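Local coordinates for prolyl oligopeptidase (Galerina marginata, PDB 5N4B), which cleaves peptide bonds after proline and macrocyclises a 25-residue peptide in two steps of amanitin toxin biosynthesis, at residues A333-I339 against D352-K358. The protein carries 1 engineered substitution. Numbering follows the deposited sequence.
Sequences APQYKVI and DFIPEEK
Val338 meets both Phe353 and Ile354, the signature of a classic beta bulge, here where the chain leaves the fourth strand, 349-352, alongside the third, 337-342, of a four-stranded antiparallel propeller blade. Val338 O accepts two amide hydrogens from the same face of its plane, Phe353 N at 2.8 Å and Ile354 N at 3.2 Å, while Val338 N returns a straighter bond to Ile354 O, lying in that carbonyl's plane. Beyond the bulge the pairing gives way to side-chain and water-mediated bonds. The carboxylate of Glu356 reaches into the type I turn Ala333-Tyr336: with CG anti to the backbone N (chi1 -172°) and the chain extended, OE2 accepts from the backbone N of Gln335 on its anti side at 2.9 Å, nearly linearly (169°). The bent side chain of Gln335 in turn sends NE2 to Lys358 O, 3.1 Å away and from above the carbonyl plane, and a water bridges Tyr336 O to Glu357 N.

Charge pairing lies at the other end, where the extended Lys337 chain carries NZ to the syn side of Asp352 OD1 at 2.8 Å. Apolar contact is concentrated on Val338: CG1 touches the Phe353 ring at its edge, near CD2 at 3.9 Å, and CG2 packs against CB and CD1 of Ile354. The Phe353 ring also stands edge-to-face with Tyr326 and Phe373, while Val338 touches Leu362 and Val365 on strand 361-368 of the next blade.

The chemistry implies that, as strand pairing runs out, one carboxylate holding a turn amide, together with an amide side chain and a water, probably helps to hold the linker to the next blade against the turn.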
loop_
_atom_site.group_PDB
_atom_site.type_symbol
_atom_site.label_atom_id
_atom_site.label_comp_id
_atom_site.label_asym_id
_atom_site.label_seq_id
_atom_site.Cartn_x
_atom_site.Cartn_y
_atom_site.Cartn_z
ATOM N N ALA A 333 -11.003 2.357 -22.156
ATOM C CA ALA A 333 -11.700 1.381 -21.311
ATOM C C ALA A 333 -11.409 1.656 -19.852
ATOM O O ALA A 333 -10.603 0.974 -19.223
ATOM C CB ALA A 333 -11.310 -0.042 -21.690
ATOM N N PRO A 334 -12.065 2.659 -19.288
ATOM C CA PRO A 334 -11.740 3.071 -17.924
ATOM C C PRO A 334 -11.953 2.017 -16.879
ATOM O O PRO A 334 -11.331 2.111 -15.805
ATOM C CB PRO A 334 -12.606 4.304 -17.705
ATOM C CG PRO A 334 -13.667 4.223 -18.683
ATOM C CD PRO A 334 -13.078 3.528 -19.900
ATOM N N GLN A 335 -12.759 0.973 -17.125
ATOM C CA GLN A 335 -12.937 -0.123 -16.185
ATOM C C GLN A 335 -12.019 -1.303 -16.474
ATOM O O GLN A 335 -12.120 -2.342 -15.796
ATOM C CB GLN A 335 -14.389 -0.588 -16.194
ATOM C CG GLN A 335 -15.368 0.444 -15.725
ATOM C CD GLN A 335 -15.552 0.494 -14.273
ATOM O OE1 GLN A 335 -14.689 0.188 -13.483
ATOM N NE2 GLN A 335 -16.760 0.918 -13.878
ATOM N N TYR A 336 -11.102 -1.143 -17.427
ATOM C CA TYR A 336 -10.113 -2.128 -17.847
ATOM C C TYR A 336 -10.723 -3.267 -18.662
ATOM O O TYR A 336 -11.928 -3.525 -18.626
ATOM C CB TYR A 336 -9.264 -2.618 -16.670
ATOM C CG TYR A 336 -8.287 -1.631 -16.094
ATOM C CD1 TYR A 336 -8.698 -0.608 -15.250
ATOM C CD2 TYR A 336 -6.934 -1.714 -16.399
ATOM C CE1 TYR A 336 -7.776 0.289 -14.694
ATOM C CE2 TYR A 336 -6.030 -0.810 -15.853
ATOM C CZ TYR A 336 -6.472 0.174 -15.010
ATOM O OH TYR A 336 -5.605 1.113 -14.425
ATOM N N LYS A 337 -9.847 -3.974 -19.368
ATOM C CA LYS A 337 -10.208 -5.052 -20.295
ATOM C C LYS A 337 -8.939 -5.811 -20.643
ATOM O O LYS A 337 -7.849 -5.414 -20.257
ATOM C CB LYS A 337 -10.882 -4.523 -21.565
ATOM C CG LYS A 337 -9.994 -3.651 -22.420
ATOM C CD LYS A 337 -10.663 -3.205 -23.687
ATOM C CE LYS A 337 -9.815 -2.236 -24.475
ATOM N NZ LYS A 337 -10.517 -1.914 -25.783
ATOM N N VAL A 338 -9.078 -6.916 -21.351
ATOM C CA VAL A 338 -7.929 -7.655 -21.876
ATOM C C VAL A 338 -7.924 -7.507 -23.376
ATOM O O VAL A 338 -8.935 -7.831 -24.033
ATOM C CB VAL A 338 -7.938 -9.148 -21.509
ATOM C CG1 VAL A 338 -6.715 -9.846 -22.099
ATOM C CG2 VAL A 338 -8.013 -9.365 -20.013
ATOM N N ILE A 339 -6.790 -7.078 -23.918
ATOM C CA ILE A 339 -6.568 -7.026 -25.345
ATOM C C ILE A 339 -5.503 -8.051 -25.727
ATOM O O ILE A 339 -4.734 -8.555 -24.901
ATOM C CB ILE A 339 -6.159 -5.617 -25.845
ATOM C CG1 ILE A 339 -4.839 -5.209 -25.187
ATOM C CG2 ILE A 339 -7.247 -4.595 -25.585
ATOM C CD1 ILE A 339 -4.227 -3.956 -25.837
ATOM N N ASP A 352 -9.907 -6.865 -28.737
ATOM C CA ASP A 352 -10.420 -7.171 -27.405
ATOM C C ASP A 352 -10.549 -8.668 -27.260
ATOM O O ASP A 352 -11.191 -9.329 -28.090
ATOM C CB ASP A 352 -11.791 -6.549 -27.146
ATOM C CG ASP A 352 -11.763 -5.030 -27.033
ATOM O OD1 ASP A 352 -10.672 -4.399 -26.991
ATOM O OD2 ASP A 352 -12.860 -4.464 -26.966
ATOM N N PHE A 353 -9.977 -9.233 -26.200
ATOM C CA PHE A 353 -10.132 -10.641 -25.859
ATOM C C PHE A 353 -11.218 -10.846 -24.820
ATOM O O PHE A 353 -12.098 -11.703 -24.992
ATOM C CB PHE A 353 -8.795 -11.215 -25.382
ATOM C CG PHE A 353 -8.859 -12.639 -24.878
ATOM C CD1 PHE A 353 -9.157 -13.675 -25.753
ATOM C CD2 PHE A 353 -8.580 -12.963 -23.569
ATOM C CE1 PHE A 353 -9.192 -15.002 -25.322
ATOM C CE2 PHE A 353 -8.626 -14.262 -23.127
ATOM C CZ PHE A 353 -8.928 -15.286 -23.975
ATOM N N ILE A 354 -11.151 -10.071 -23.726
ATOM C CA ILE A 354 -12.215 -10.016 -22.718
ATOM C C ILE A 354 -12.655 -8.563 -22.734
ATOM O O ILE A 354 -11.865 -7.703 -22.336
ATOM C CB ILE A 354 -11.760 -10.494 -21.336
ATOM C CG1 ILE A 354 -11.437 -11.971 -21.394
ATOM C CG2 ILE A 354 -12.883 -10.195 -20.313
ATOM C CD1 ILE A 354 -10.743 -12.468 -20.134
ATOM N N PRO A 355 -13.854 -8.237 -23.180
ATOM C CA PRO A 355 -14.249 -6.831 -23.322
ATOM C C PRO A 355 -14.407 -6.155 -21.978
ATOM O O PRO A 355 -14.642 -6.794 -20.964
ATOM C CB PRO A 355 -15.596 -6.917 -24.065
ATOM C CG PRO A 355 -16.081 -8.276 -23.851
ATOM C CD PRO A 355 -14.867 -9.169 -23.696
ATOM N N GLU A 356 -14.323 -4.835 -22.003
ATOM C CA GLU A 356 -14.610 -4.010 -20.828
ATOM C C GLU A 356 -16.021 -4.244 -20.334
ATOM O O GLU A 356 -16.969 -4.299 -21.139
ATOM C CB GLU A 356 -14.441 -2.539 -21.195
ATOM C CG GLU A 356 -14.532 -1.616 -20.011
ATOM C CD GLU A 356 -14.703 -0.150 -20.371
ATOM O OE1 GLU A 356 -15.124 0.132 -21.513
ATOM O OE2 GLU A 356 -14.468 0.701 -19.501
ATOM N N GLU A 357 -16.170 -4.292 -19.021
ATOM C CA GLU A 357 -17.487 -4.283 -18.380
ATOM C C GLU A 357 -17.748 -2.852 -17.951
ATOM O O GLU A 357 -16.920 -2.269 -17.242
ATOM C CB GLU A 357 -17.469 -5.203 -17.177
ATOM C CG GLU A 357 -17.433 -6.635 -17.536
ATOM C CD GLU A 357 -18.707 -7.117 -18.224
ATOM O OE1 GLU A 357 -19.796 -6.645 -17.850
ATOM O OE2 GLU A 357 -18.612 -7.945 -19.151
ATOM N N LYS A 358 -18.861 -2.282 -18.390
ATOM C CA LYS A 358 -19.176 -0.892 -18.105
ATOM C C LYS A 358 -19.135 -0.618 -16.617
ATOM O O LYS A 358 -18.745 0.480 -16.212
ATOM C CB LYS A 358 -20.549 -0.555 -18.690
ATOM C CG LYS A 358 -21.014 0.890 -18.559
ATOM C CD LYS A 358 -22.453 1.041 -19.084
ATOM C CE LYS A 358 -23.041 2.429 -18.896
ATOM N NZ LYS A 358 -22.239 3.447 -19.592
HETATM O O HOH W 1 -14.042 -4.345 -17.084
#